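Local coordinates for protein glycoside Hydrolase (Bacteroides uniformis, PDB 5TA0) that probably hydrolyses agarose as a family 86 glycoside hydrolase of a gut bacterium, captured here with the agarose oligosaccharide neoagarooctaose, at residues T41-R45 against P46-N50; N140-S143 against P144-D148; T220-F223 against E224-T228; I411-Y414 against Q415-D419. One frame throughout, in Å; residues are numbered along the deposited sequence.

Interaction 1. Residues T41-R45 against P46-N50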
loop_
_atom_site.group_PDB
_atom_site.type_symbol
_atom_site.label_atom_id
_atom_site.label_comp_id
_atom_site.label_asym_id
_atom_site.label_seq_id
_atom_site.Cartn_x
_atom_site.Cartn_y
_atom_site.Cartn_z
ATOM N N THR A 41 -0.349 -10.326 15.364
ATOM C CA THR A 41 -1.670 -10.738 15.797
ATOM C C THR A 41 -2.663 -9.577 15.983
ATOM O O THR A 41 -3.806 -9.843 16.342
ATOM C CB THR A 41 -1.599 -11.496 17.147
ATOM O OG1 THR A 41 -1.110 -10.617 18.154
ATOM C CG2 THR A 41 -0.707 -12.687 17.059
ATOM N N GLU A 42 -2.234 -8.336 15.752
ATOM C CA GLU A 42 -3.054 -7.163 16.059
ATOM C C GLU A 42 -3.104 -6.198 14.899
ATOM O O GLU A 42 -2.173 -6.138 14.090
ATOM C CB GLU A 42 -2.515 -6.429 17.282
ATOM C CG GLU A 42 -2.561 -7.254 18.561
ATOM C CD GLU A 42 -2.118 -6.490 19.800
ATOM O OE1 GLU A 42 -1.429 -5.460 19.694
ATOM O OE2 GLU A 42 -2.458 -6.944 20.909
ATOM N N PHE A 43 -4.179 -5.422 14.833
ATOM C CA PHE A 43 -4.273 -4.333 13.860
ATOM C C PHE A 43 -3.243 -3.289 14.231
ATOM O O PHE A 43 -3.056 -2.979 15.404
ATOM C CB PHE A 43 -5.674 -3.698 13.879
ATOM C CG PHE A 43 -5.944 -2.748 12.743
ATOM C CD1 PHE A 43 -5.740 -3.139 11.419
ATOM C CD2 PHE A 43 -6.379 -1.451 12.999
ATOM C CE1 PHE A 43 -6.020 -2.267 10.373
ATOM C CE2 PHE A 43 -6.638 -0.588 11.952
ATOM C CZ PHE A 43 -6.475 -0.997 10.653
ATOM N N ASN A 44 -2.554 -2.763 13.241
ATOM C CA ASN A 44 -1.526 -1.756 13.456
ATOM C C ASN A 44 -2.040 -0.418 12.925
ATOM O O ASN A 44 -1.929 -0.128 11.712
ATOM C CB ASN A 44 -0.254 -2.224 12.751
ATOM C CG ASN A 44 0.942 -1.373 13.083
ATOM O OD1 ASN A 44 0.851 -0.170 13.286
ATOM N ND2 ASN A 44 2.111 -2.008 13.115
ATOM N N ARG A 45 -2.636 0.391 13.789
ATOM C CA ARG A 45 -3.206 1.664 13.333
ATOM C C ARG A 45 -2.164 2.600 12.720
ATOM O O ARG A 45 -2.396 3.146 11.669
ATOM C CB ARG A 45 -4.038 2.378 14.409
ATOM C CG ARG A 45 -5.338 1.704 14.755
ATOM C CD ARG A 45 -6.185 2.567 15.662
ATOM N NE ARG A 45 -6.625 3.823 15.056
ATOM C CZ ARG A 45 -7.689 3.977 14.265
ATOM N NH1 ARG A 45 -8.472 2.942 13.930
ATOM N NH2 ARG A 45 -7.976 5.202 13.809
ATOM N N PRO A 46 -0.985 2.772 13.331
ATOM C CA PRO A 46 -0.005 3.647 12.679
ATOM C C PRO A 46 0.399 3.211 11.274
ATOM O O PRO A 46 0.572 4.076 10.386
ATOM C CB PRO A 46 1.179 3.627 13.660
ATOM C CG PRO A 46 0.515 3.373 14.990
ATOM C CD PRO A 46 -0.554 2.404 14.700
ATOM N N LYS A 47 0.538 1.910 11.053
ATOM C CA LYS A 47 0.920 1.379 9.754
ATOM C C LYS A 47 -0.136 1.579 8.671
ATOM O O LYS A 47 0.218 1.655 7.492
ATOM C CB LYS A 47 1.205 -0.123 9.877
ATOM C CG LYS A 47 2.022 -0.685 8.743
ATOM C CD LYS A 47 2.667 -1.989 9.179
ATOM C CE LYS A 47 1.676 -3.140 9.261
ATOM N NZ LYS A 47 2.333 -4.462 9.515
ATOM N N PHE A 48 -1.412 1.638 9.062
ATOM C CA PHE A 48 -2.541 1.619 8.123
ATOM C C PHE A 48 -3.462 2.831 8.131
ATOM O O PHE A 48 -3.962 3.220 7.048
ATOM C CB PHE A 48 -3.390 0.369 8.344
ATOM C CG PHE A 48 -2.705 -0.909 7.970
ATOM C CD1 PHE A 48 -2.183 -1.105 6.692
ATOM C CD2 PHE A 48 -2.578 -1.934 8.898
ATOM C CE1 PHE A 48 -1.573 -2.308 6.353
ATOM C CE2 PHE A 48 -1.963 -3.133 8.556
ATOM C CZ PHE A 48 -1.457 -3.313 7.288
ATOM N N ILE A 49 -3.751 3.400 9.290
ATOM C CA ILE A 49 -4.698 4.538 9.373
ATOM C C ILE A 49 -3.883 5.814 9.491
ATOM O O ILE A 49 -3.593 6.330 10.572
ATOM C CB ILE A 49 -5.702 4.401 10.508
ATOM C CG1 ILE A 49 -6.379 3.022 10.468
ATOM C CG2 ILE A 49 -6.703 5.562 10.442
ATOM C CD1 ILE A 49 -7.105 2.670 9.187
ATOM N N ASN A 50 -3.492 6.321 8.326
ATOM C CA ASN A 50 -2.546 7.396 8.240
ATOM C C ASN A 50 -2.805 8.198 6.963
ATOM O O ASN A 50 -3.691 7.837 6.167
ATOM C CB ASN A 50 -1.120 6.846 8.314
ATOM C CG ASN A 50 -0.860 5.852 7.210
ATOM O OD1 ASN A 50 -1.088 6.183 6.030
ATOM N ND2 ASN A 50 -0.423 4.643 7.541
HETATM O O HOH W 1 2.225 -4.851 12.434
#
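Phe-43 and Ile-49 meet on the tightly packed side of this turn, where CG1 of Ile-49 lies 3.9 Å from CE2 of Phe-43, at the ring edge. Phe-48 joins them: its ring runs within 16° of parallel to that of Phe-43 but is slid well aside, so contact is left to CD2 of Phe-48 and CE1 of Phe-43, 3.8 Å apart. Over one face of the Arg-45 guanidinium sits CG1 of Ile-49, an apolar cover that suits a flat cation whose N-H groups point outward in its plane; NE pairs with Asp-78, while NH1 donates to the carbonyls of Trp-417 and Val-420. The stretch runs through the whole of the short helix 45-48, from its cap to its exit into strand 50-51, the first of the parallel barrel sheet. Asn-44 is its N-cap: with CG anti to the backbone N (chi1 -171°), OD1 reaches forward over the first turn to accept from Lys-47 N at 3.1 Å, the donor standing above the carbonyl plane. Arg-45 O takes Ile-49 N at 2.7 Å and Phe-48 N at 3.2 Å. The other side faces solvent: Pro-46, suited to a first turn by having no N-H to give, is exposed and Asn-44 partly so. A water there accepts from Asn-44 ND2 and Lys-47 NZ, each at 2.9 Å, and the ammonium also donates to Thr-361 O and Ile-364 O.

Interaction 2. Residues N140-S143 against P144-D148. With GAL (beta-D-galactopyranose), chain C; AAL (3,6-anhydro-alpha-L-galactopyranose), chain B.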
loop_
_atom_site.group_PDB
_atom_site.type_symbol
_atom_site.label_atom_id
_atom_site.label_comp_id
_atom_site.label_asym_id
_atom_site.label_seq_id
_atom_site.Cartn_x
_atom_site.Cartn_y
_atom_site.Cartn_z
ATOM N N ASN A 140 13.224 11.856 -1.592
ATOM C CA ASN A 140 13.532 12.929 -2.547
ATOM C C ASN A 140 12.597 12.850 -3.747
ATOM O O ASN A 140 12.440 11.776 -4.357
ATOM C CB ASN A 140 14.963 12.791 -3.061
ATOM C CG ASN A 140 15.981 13.037 -1.992
ATOM O OD1 ASN A 140 16.227 14.183 -1.614
ATOM N ND2 ASN A 140 16.523 11.953 -1.438
ATOM N N GLN A 141 12.046 13.995 -4.152
ATOM C CA GLN A 141 11.479 14.091 -5.505
ATOM C C GLN A 141 12.593 13.877 -6.537
ATOM O O GLN A 141 13.782 14.006 -6.241
ATOM C CB GLN A 141 10.817 15.440 -5.704
ATOM C CG GLN A 141 9.576 15.622 -4.863
ATOM C CD GLN A 141 8.985 17.001 -4.990
ATOM O OE1 GLN A 141 8.908 17.577 -6.106
ATOM N NE2 GLN A 141 8.602 17.575 -3.862
ATOM N N PHE A 142 12.193 13.461 -7.728
ATOM C CA PHE A 142 13.136 13.075 -8.753
ATOM C C PHE A 142 14.201 14.139 -9.061
ATOM O O PHE A 142 15.390 13.812 -9.175
ATOM C CB PHE A 142 12.413 12.689 -10.042
ATOM C CG PHE A 142 13.351 12.209 -11.115
ATOM C CD1 PHE A 142 13.787 13.063 -12.138
ATOM C CD2 PHE A 142 13.879 10.934 -11.062
ATOM C CE1 PHE A 142 14.692 12.617 -13.085
ATOM C CE2 PHE A 142 14.786 10.495 -12.002
ATOM C CZ PHE A 142 15.176 11.336 -13.019
ATOM N N SER A 143 13.777 15.394 -9.187
ATOM C CA SER A 143 14.645 16.481 -9.644
ATOM C C SER A 143 14.792 17.516 -8.550
ATOM O O SER A 143 13.807 17.841 -7.911
ATOM C CB SER A 143 13.998 17.131 -10.860
ATOM O OG SER A 143 14.843 18.108 -11.420
ATOM N N PRO A 144 15.992 18.061 -8.307
ATOM C CA PRO A 144 17.224 17.814 -9.042
ATOM C C PRO A 144 18.111 16.719 -8.426
ATOM O O PRO A 144 19.271 16.591 -8.771
ATOM C CB PRO A 144 17.892 19.196 -8.996
ATOM C CG PRO A 144 17.484 19.732 -7.676
ATOM C CD PRO A 144 16.117 19.201 -7.380
ATOM N N PHE A 145 17.551 15.908 -7.530
ATOM C CA PHE A 145 18.310 14.863 -6.809
ATOM C C PHE A 145 18.958 13.840 -7.743
ATOM O O PHE A 145 20.109 13.442 -7.515
ATOM C CB PHE A 145 17.379 14.165 -5.791
ATOM C CG PHE A 145 18.072 13.155 -4.905
ATOM C CD1 PHE A 145 18.970 13.555 -3.940
ATOM C CD2 PHE A 145 17.821 11.812 -5.049
ATOM C CE1 PHE A 145 19.581 12.630 -3.100
ATOM C CE2 PHE A 145 18.436 10.883 -4.209
ATOM C CZ PHE A 145 19.318 11.293 -3.245
ATOM N N TYR A 146 18.252 13.388 -8.783
ATOM C CA TYR A 146 18.845 12.431 -9.724
ATOM C C TYR A 146 19.862 13.192 -10.588
ATOM O O TYR A 146 19.512 14.194 -11.173
ATOM C CB TYR A 146 17.834 11.772 -10.640
ATOM C CG TYR A 146 18.384 10.570 -11.361
ATOM C CD1 TYR A 146 18.758 9.432 -10.660
ATOM C CD2 TYR A 146 18.563 10.552 -12.740
ATOM C CE1 TYR A 146 19.249 8.309 -11.312
ATOM C CE2 TYR A 146 19.038 9.416 -13.386
ATOM C CZ TYR A 146 19.385 8.304 -12.656
ATOM O OH TYR A 146 19.871 7.168 -13.268
ATOM N N PRO A 147 21.117 12.733 -10.611
ATOM C CA PRO A 147 22.163 13.571 -11.219
ATOM C C PRO A 147 22.235 13.403 -12.730
ATOM O O PRO A 147 23.098 12.693 -13.244
ATOM C CB PRO A 147 23.431 13.132 -10.470
ATOM C CG PRO A 147 23.160 11.733 -10.053
ATOM C CD PRO A 147 21.686 11.606 -9.850
ATOM N N ASP A 148 21.300 14.059 -13.423
ATOM C CA ASP A 148 21.185 14.039 -14.888
ATOM C C ASP A 148 21.614 15.360 -15.523
ATOM O O ASP A 148 21.328 15.604 -16.688
ATOM C CB ASP A 148 19.753 13.692 -15.304
ATOM C CG ASP A 148 18.732 14.720 -14.849
ATOM O OD1 ASP A 148 17.518 14.491 -15.048
ATOM O OD2 ASP A 148 19.096 15.761 -14.255
HETATM C C1 GAL C . 5.160 18.101 -2.909
HETATM C C2 GAL C . 5.717 18.904 -1.730
HETATM C C3 GAL C . 5.673 20.416 -1.985
HETATM C C4 GAL C . 6.269 20.734 -3.350
HETATM C C5 GAL C . 5.569 19.895 -4.417
HETATM C C6 GAL C . 6.092 20.153 -5.828
HETATM O O2 GAL C . 4.943 18.563 -0.579
HETATM O O3 GAL C . 6.334 21.125 -0.921
HETATM O O4 GAL C . 7.665 20.390 -3.365
HETATM O O5 GAL C . 5.756 18.499 -4.136
HETATM O O6 GAL C . 5.414 19.310 -6.776
HETATM C C1 AAL B . 4.049 13.499 -5.045
HETATM C C2 AAL B . 5.551 13.636 -4.720
HETATM C C3 AAL B . 5.795 14.528 -3.514
HETATM C C4 AAL B . 5.067 15.840 -3.700
HETATM C C5 AAL B . 3.657 15.378 -3.517
HETATM C C6 AAL B . 3.781 14.473 -2.333
HETATM O O2 AAL B . 6.263 14.209 -5.822
HETATM O O3 AAL B . 5.117 13.958 -2.390
HETATM O O4 AAL B . 5.419 16.729 -2.619
HETATM O O5 AAL B . 3.229 14.599 -4.639
HETATM O O HOH W 2 14.960 16.442 -5.675
HETATM O O HOH W 3 15.481 15.937 -13.961
#
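The amide of Asn-140 lies flat on one face of the Phe-145 ring, the two planes only 7° apart, with ND2 above the ring centre and 3.4 Å from CZ of Phe-145. CB of Asn-140 rests on the same face as a CH-pi contact, 3.9 Å from the centroid of the Phe-145 ring. Stacking suits an amide whose polar edge is needed elsewhere: ND2 donates to the carbonyl of Val-200. The second pair meets differently: CB of Tyr-146 sits over one face of Phe-142, 3.8 Å from that ring's centroid, while the two rings are slid so far apart that only their margins meet, CZ of Phe-142 lying 3.5 Å from CD2 of Tyr-146. This is the loop after strand 134-140 of the parallel barrel sheet, a usual place for substrate contacts in such barrels. Its turn carries a cis peptide before Pro-144, and Phe-142 O accepts from Tyr-146 N at 2.9 Å. Gln-141 extends beyond CG into the glycan pocket, where NE2 gives a straight bond (164°) to O4 of a galactose at 3.0 Å; Lys-89 donates to its OE1. A water joins Gln-141 O to Phe-145 N.

Interaction 3. Residues T220-F223 against E224-T228. With SO4 (sulfate ion), chain G.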
loop_
_atom_site.group_PDB
_atom_site.type_symbol
_atom_site.label_atom_id
_atom_site.label_comp_id
_atom_site.label_asym_id
_atom_site.label_seq_id
_atom_site.Cartn_x
_atom_site.Cartn_y
_atom_site.Cartn_z
ATOM N N THR A 220 19.182 0.321 -15.456
ATOM C CA THR A 220 20.003 -0.292 -14.428
ATOM C C THR A 220 20.920 0.703 -13.691
ATOM O O THR A 220 21.281 0.479 -12.530
ATOM C CB THR A 220 20.775 -1.516 -14.924
ATOM O OG1 THR A 220 21.718 -1.161 -15.929
ATOM C CG2 THR A 220 19.847 -2.577 -15.468
ATOM N N LYS A 221 21.304 1.794 -14.351
ATOM C CA LYS A 221 22.057 2.840 -13.681
ATOM C C LYS A 221 21.275 3.407 -12.484
ATOM O O LYS A 221 21.866 3.687 -11.442
ATOM C CB LYS A 221 22.408 3.942 -14.671
ATOM C CG LYS A 221 23.360 4.999 -14.156
ATOM C CD LYS A 221 23.601 6.064 -15.224
ATOM C CE LYS A 221 24.770 6.952 -14.896
ATOM N NZ LYS A 221 24.777 8.192 -15.740
ATOM N N LEU A 222 19.972 3.591 -12.641
ATOM C CA LEU A 222 19.128 4.035 -11.535
ATOM C C LEU A 222 19.142 3.019 -10.393
ATOM O O LEU A 222 19.202 3.376 -9.206
ATOM C CB LEU A 222 17.705 4.250 -12.014
ATOM C CG LEU A 222 16.679 4.323 -10.889
ATOM C CD1 LEU A 222 16.734 5.678 -10.202
ATOM C CD2 LEU A 222 15.310 4.025 -11.453
ATOM N N PHE A 223 19.127 1.732 -10.739
ATOM C CA PHE A 223 19.203 0.710 -9.685
ATOM C C PHE A 223 20.538 0.741 -8.938
ATOM O O PHE A 223 20.566 0.655 -7.697
ATOM C CB PHE A 223 18.847 -0.664 -10.274
ATOM C CG PHE A 223 17.497 -0.718 -10.906
ATOM C CD1 PHE A 223 16.447 0.111 -10.487
ATOM C CD2 PHE A 223 17.235 -1.606 -11.947
ATOM C CE1 PHE A 223 15.212 0.042 -11.067
ATOM C CE2 PHE A 223 15.989 -1.679 -12.530
ATOM C CZ PHE A 223 14.964 -0.846 -12.090
ATOM N N GLU A 224 21.648 0.871 -9.690
ATOM C CA GLU A 224 22.983 1.018 -9.091
ATOM C C GLU A 224 22.990 2.226 -8.157
ATOM O O GLU A 224 23.502 2.142 -7.039
ATOM C CB GLU A 224 24.117 1.192 -10.146
ATOM C CG GLU A 224 24.600 -0.087 -10.851
ATOM C CD GLU A 224 25.740 0.102 -11.873
ATOM O OE1 GLU A 224 26.515 1.077 -11.768
ATOM O OE2 GLU A 224 25.784 -0.730 -12.788
ATOM N N PHE A 225 22.418 3.343 -8.624
ATOM C CA PHE A 225 22.305 4.577 -7.828
ATOM C C PHE A 225 21.705 4.312 -6.448
ATOM O O PHE A 225 22.156 4.879 -5.465
ATOM C CB PHE A 225 21.487 5.569 -8.658
ATOM C CG PHE A 225 21.075 6.851 -7.979
ATOM C CD1 PHE A 225 21.908 7.956 -8.016
ATOM C CD2 PHE A 225 19.808 7.008 -7.450
ATOM C CE1 PHE A 225 21.511 9.159 -7.468
ATOM C CE2 PHE A 225 19.409 8.214 -6.925
ATOM C CZ PHE A 225 20.257 9.292 -6.936
ATOM N N HIS A 226 20.723 3.429 -6.357
ATOM C CA HIS A 226 20.130 3.117 -5.070
ATOM C C HIS A 226 21.141 2.536 -4.068
ATOM O O HIS A 226 21.121 2.901 -2.901
ATOM C CB HIS A 226 18.939 2.163 -5.209
ATOM C CG HIS A 226 17.666 2.848 -5.604
ATOM N ND1 HIS A 226 17.438 3.386 -6.848
ATOM C CD2 HIS A 226 16.548 3.104 -4.887
ATOM C CE1 HIS A 226 16.243 3.952 -6.874
ATOM N NE2 HIS A 226 15.670 3.775 -5.704
ATOM N N SER A 227 22.005 1.631 -4.504
ATOM C CA SER A 227 23.036 1.090 -3.596
ATOM C C SER A 227 23.965 2.195 -3.112
ATOM O O SER A 227 24.306 2.259 -1.940
ATOM C CB SER A 227 23.843 0.017 -4.294
ATOM O OG SER A 227 23.036 -1.123 -4.585
ATOM N N THR A 228 24.342 3.087 -4.027
ATOM C CA THR A 228 25.236 4.182 -3.660
ATOM C C THR A 228 24.567 5.147 -2.684
ATOM O O THR A 228 25.180 5.579 -1.702
ATOM C CB THR A 228 25.735 4.866 -4.925
ATOM O OG1 THR A 228 26.508 3.895 -5.669
ATOM C CG2 THR A 228 26.615 6.094 -4.607
HETATM S S SO4 G . 22.702 7.782 -18.563
HETATM O O1 SO4 G . 21.961 8.089 -17.282
HETATM O O2 SO4 G . 22.149 6.508 -19.134
HETATM O O3 SO4 G . 22.542 8.897 -19.554
HETATM O O4 SO4 G . 24.166 7.507 -18.337
#
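Glu-224 N and Phe-225 N bond to Thr-220 O and Lys-221 O, both at 2.9 Å, in the regular i to i+4 ladder of an alpha-helix. The next rung is doubled, because Leu-222 O accepts from His-226 N at 3.2 Å and also from the ring nitrogen ND1 of His-226 at 2.9 Å. These two donors reach the oxygen from opposite faces of the carbonyl plane. The imidazole bond is almost straight (175°) and lies in the ring plane; it becomes possible because CG of His-226 stands beside its own backbone N (chi1 -81°), turning ND1 back along the helix. Histidine suits the place, giving one N-H to the backbone while its ring packs edge-to-face with Phe-267. Alongside it runs Leu-222, whose CD1 touches CE1 of His-226 at 3.8 Å and whose other neighbours include Pro-204 and Ile-208. The extended Lys-221, which also makes a cation-pi contact with Phe-168, reaches a sulfate, probably from the crystallisation liquor, with NZ 2.8 Å from O4 of the ion; Ser-218 N also holds the sulfate. Buried Leu-222, Phe-223, Phe-225 and His-226 beside exposed Glu-224 give helix 219-236 the amphipathic character typical of helices that jacket an alpha/beta barrel.

Interaction 4. Residues I411-Y414 against Q415-D419. With EDO (1,2-ethanediol), chain O.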
loop_
_atom_site.group_PDB
_atom_site.type_symbol
_atom_site.label_atom_id
_atom_site.label_comp_id
_atom_site.label_asym_id
_atom_site.label_seq_id
_atom_site.Cartn_x
_atom_site.Cartn_y
_atom_site.Cartn_z
ATOM N N ILE A 411 -12.520 12.559 4.585
ATOM C CA ILE A 411 -12.647 12.341 6.027
ATOM C C ILE A 411 -13.496 11.112 6.339
ATOM O O ILE A 411 -13.346 10.491 7.400
ATOM C CB ILE A 411 -13.192 13.600 6.759
ATOM C CG1 ILE A 411 -12.976 13.522 8.273
ATOM C CG2 ILE A 411 -14.687 13.841 6.487
ATOM C CD1 ILE A 411 -11.540 13.378 8.730
ATOM N N LYS A 412 -14.393 10.748 5.432
ATOM C CA LYS A 412 -15.265 9.590 5.651
ATOM C C LYS A 412 -14.476 8.294 5.816
ATOM O O LYS A 412 -14.939 7.387 6.498
ATOM C CB LYS A 412 -16.321 9.445 4.552
ATOM C CG LYS A 412 -17.423 10.484 4.664
ATOM C CD LYS A 412 -18.391 10.412 3.504
ATOM C CE LYS A 412 -19.719 11.081 3.810
ATOM N NZ LYS A 412 -19.632 12.505 4.149
ATOM N N PHE A 413 -13.291 8.197 5.207
ATOM C CA PHE A 413 -12.427 7.027 5.451
ATOM C C PHE A 413 -12.049 6.916 6.935
ATOM O O PHE A 413 -12.142 5.854 7.523
ATOM C CB PHE A 413 -11.160 7.118 4.596
ATOM C CG PHE A 413 -10.144 6.043 4.890
ATOM C CD1 PHE A 413 -10.241 4.781 4.335
ATOM C CD2 PHE A 413 -9.089 6.302 5.741
ATOM C CE1 PHE A 413 -9.322 3.804 4.640
ATOM C CE2 PHE A 413 -8.146 5.325 6.041
ATOM C CZ PHE A 413 -8.268 4.081 5.482
ATOM N N TYR A 414 -11.643 8.031 7.528
ATOM C CA TYR A 414 -11.188 8.031 8.919
ATOM C C TYR A 414 -12.356 7.895 9.895
ATOM O O TYR A 414 -12.203 7.330 10.967
ATOM C CB TYR A 414 -10.281 9.254 9.195
ATOM C CG TYR A 414 -9.118 9.236 8.233
ATOM C CD1 TYR A 414 -9.157 9.932 7.026
ATOM C CD2 TYR A 414 -8.017 8.427 8.474
ATOM C CE1 TYR A 414 -8.112 9.851 6.112
ATOM C CE2 TYR A 414 -6.956 8.330 7.580
ATOM C CZ TYR A 414 -7.006 9.037 6.386
ATOM O OH TYR A 414 -6.009 8.933 5.438
ATOM N N GLN A 415 -13.540 8.373 9.496
ATOM C CA GLN A 415 -14.752 8.149 10.255
ATOM C C GLN A 415 -15.142 6.673 10.221
ATOM O O GLN A 415 -15.499 6.076 11.253
ATOM C CB GLN A 415 -15.890 9.046 9.725
ATOM C CG GLN A 415 -15.636 10.504 10.027
ATOM C CD GLN A 415 -16.502 11.478 9.265
ATOM O OE1 GLN A 415 -16.986 11.207 8.176
ATOM N NE2 GLN A 415 -16.650 12.660 9.842
ATOM N N LEU A 416 -15.021 6.052 9.066
ATOM C CA LEU A 416 -15.358 4.644 8.916
ATOM C C LEU A 416 -14.472 3.755 9.787
ATOM O O LEU A 416 -14.964 2.819 10.415
ATOM C CB LEU A 416 -15.248 4.227 7.450
ATOM C CG LEU A 416 -15.470 2.772 7.069
ATOM C CD1 LEU A 416 -16.903 2.354 7.336
ATOM C CD2 LEU A 416 -15.108 2.558 5.612
ATOM N N TRP A 417 -13.172 4.054 9.798
ATOM C CA TRP A 417 -12.186 3.227 10.508
ATOM C C TRP A 417 -11.935 3.689 11.941
ATOM O O TRP A 417 -11.050 3.171 12.621
ATOM C CB TRP A 417 -10.863 3.186 9.698
ATOM C CG TRP A 417 -10.980 2.310 8.485
ATOM C CD1 TRP A 417 -11.436 2.681 7.225
ATOM C CD2 TRP A 417 -10.685 0.907 8.389
ATOM N NE1 TRP A 417 -11.441 1.606 6.396
ATOM C CE2 TRP A 417 -10.988 0.503 7.080
ATOM C CE3 TRP A 417 -10.189 -0.048 9.285
ATOM C CZ2 TRP A 417 -10.793 -0.815 6.641
ATOM C CZ3 TRP A 417 -9.986 -1.338 8.841
ATOM C CH2 TRP A 417 -10.292 -1.717 7.551
ATOM N N LYS A 418 -12.698 4.666 12.436
ATOM C CA LYS A 418 -12.529 5.166 13.808
ATOM C C LYS A 418 -12.647 3.992 14.804
ATOM O O LYS A 418 -13.483 3.103 14.637
ATOM C CB LYS A 418 -13.572 6.253 14.113
ATOM C CG LYS A 418 -13.308 7.047 15.365
ATOM C CD LYS A 418 -14.425 8.038 15.640
ATOM C CE LYS A 418 -14.107 8.996 16.765
ATOM N NZ LYS A 418 -14.018 8.325 18.094
ATOM N N ASP A 419 -11.753 3.976 15.790
ATOM C CA ASP A 419 -11.777 3.003 16.880
ATOM C C ASP A 419 -11.228 1.631 16.525
ATOM O O ASP A 419 -10.914 0.867 17.441
ATOM C CB ASP A 419 -13.179 2.817 17.508
ATOM C CG ASP A 419 -13.870 4.114 17.817
ATOM O OD1 ASP A 419 -13.295 4.901 18.578
ATOM O OD2 ASP A 419 -14.991 4.340 17.290
HETATM C C1 EDO O . -8.016 8.814 2.519
HETATM O O1 EDO O . -7.597 7.675 3.209
HETATM C C2 EDO O . -8.999 8.278 1.508
HETATM O O2 EDO O . -8.220 8.027 0.343
HETATM O O HOH W 4 -18.691 12.785 6.847
#
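Trp-417 lays its indole back along the helix over Phe-413, one turn earlier, because its CG stands beside the backbone N (chi1 -74°). CB of Trp-417 lies 3.7 Å from Phe-413 O, with CG slightly farther from that oxygen. At CD1 the contact tightens: this carbon is 3.3 Å from Phe-413 O, which sits at the indole edge near its plane, and it also stands over one face of the Phe-413 ring. NE1 comes next, 3.5 Å from CE1 of Phe-413, yet its N-H is used on Asn-351 OD1. The rest of the side chain is set among Leu-354, Ile-448 and Ile-49, and the two ring systems are inclined by 37°. On the opposite face of Phe-413 lies O1 of an ethanediol, probably from the crystallisation liquor, which donates to Tyr-414 OH at 3.0 Å; the same hydroxyl bonds to Asn-50 O. Gln-415 extends back beside Lys-412, and one water bridges the pair, donating to Gln-415 OE1 at 2.7 Å and accepting from Lys-412 NZ, which also pairs with Glu-409; Gln-415 NE2 bonds to Tyr-77 OH. Trp-417 N still closes an i to i+4 bond on Phe-413 O at 3.1 Å, although Trp-417 is the first residue to leave helical angles: the stretch is the short helix 411-416 and the turn by which it ends, packed between the barrel and the beta-sandwich strands 444-451 and 487-495.

The four contacts fall into two touching pairs. Interactions 1 and 4, with centres 13 Å apart, meet where Asn-50 O lies 2.7 Å from Tyr-414 OH and Arg-45 NH1 lies 2.9 Å from Trp-417 O; Ile-49 packs on both aromatic residues, joining the start of the barrel to the helix that leads to the sandwich. Interactions 2 and 3 are likewise 13 Å apart between centres, with CD of Pro-147 3.4 Å from CE1 of Phe-225. Interaction 2 alone touches the glycan, through Gln-141; the side chains of Leu-222 and Tyr-414 each stay about 14 Å from an anhydrogalactose. Interactions 3 and 4 lie on opposite sides of the chain's centre, their own centres 39 Å apart.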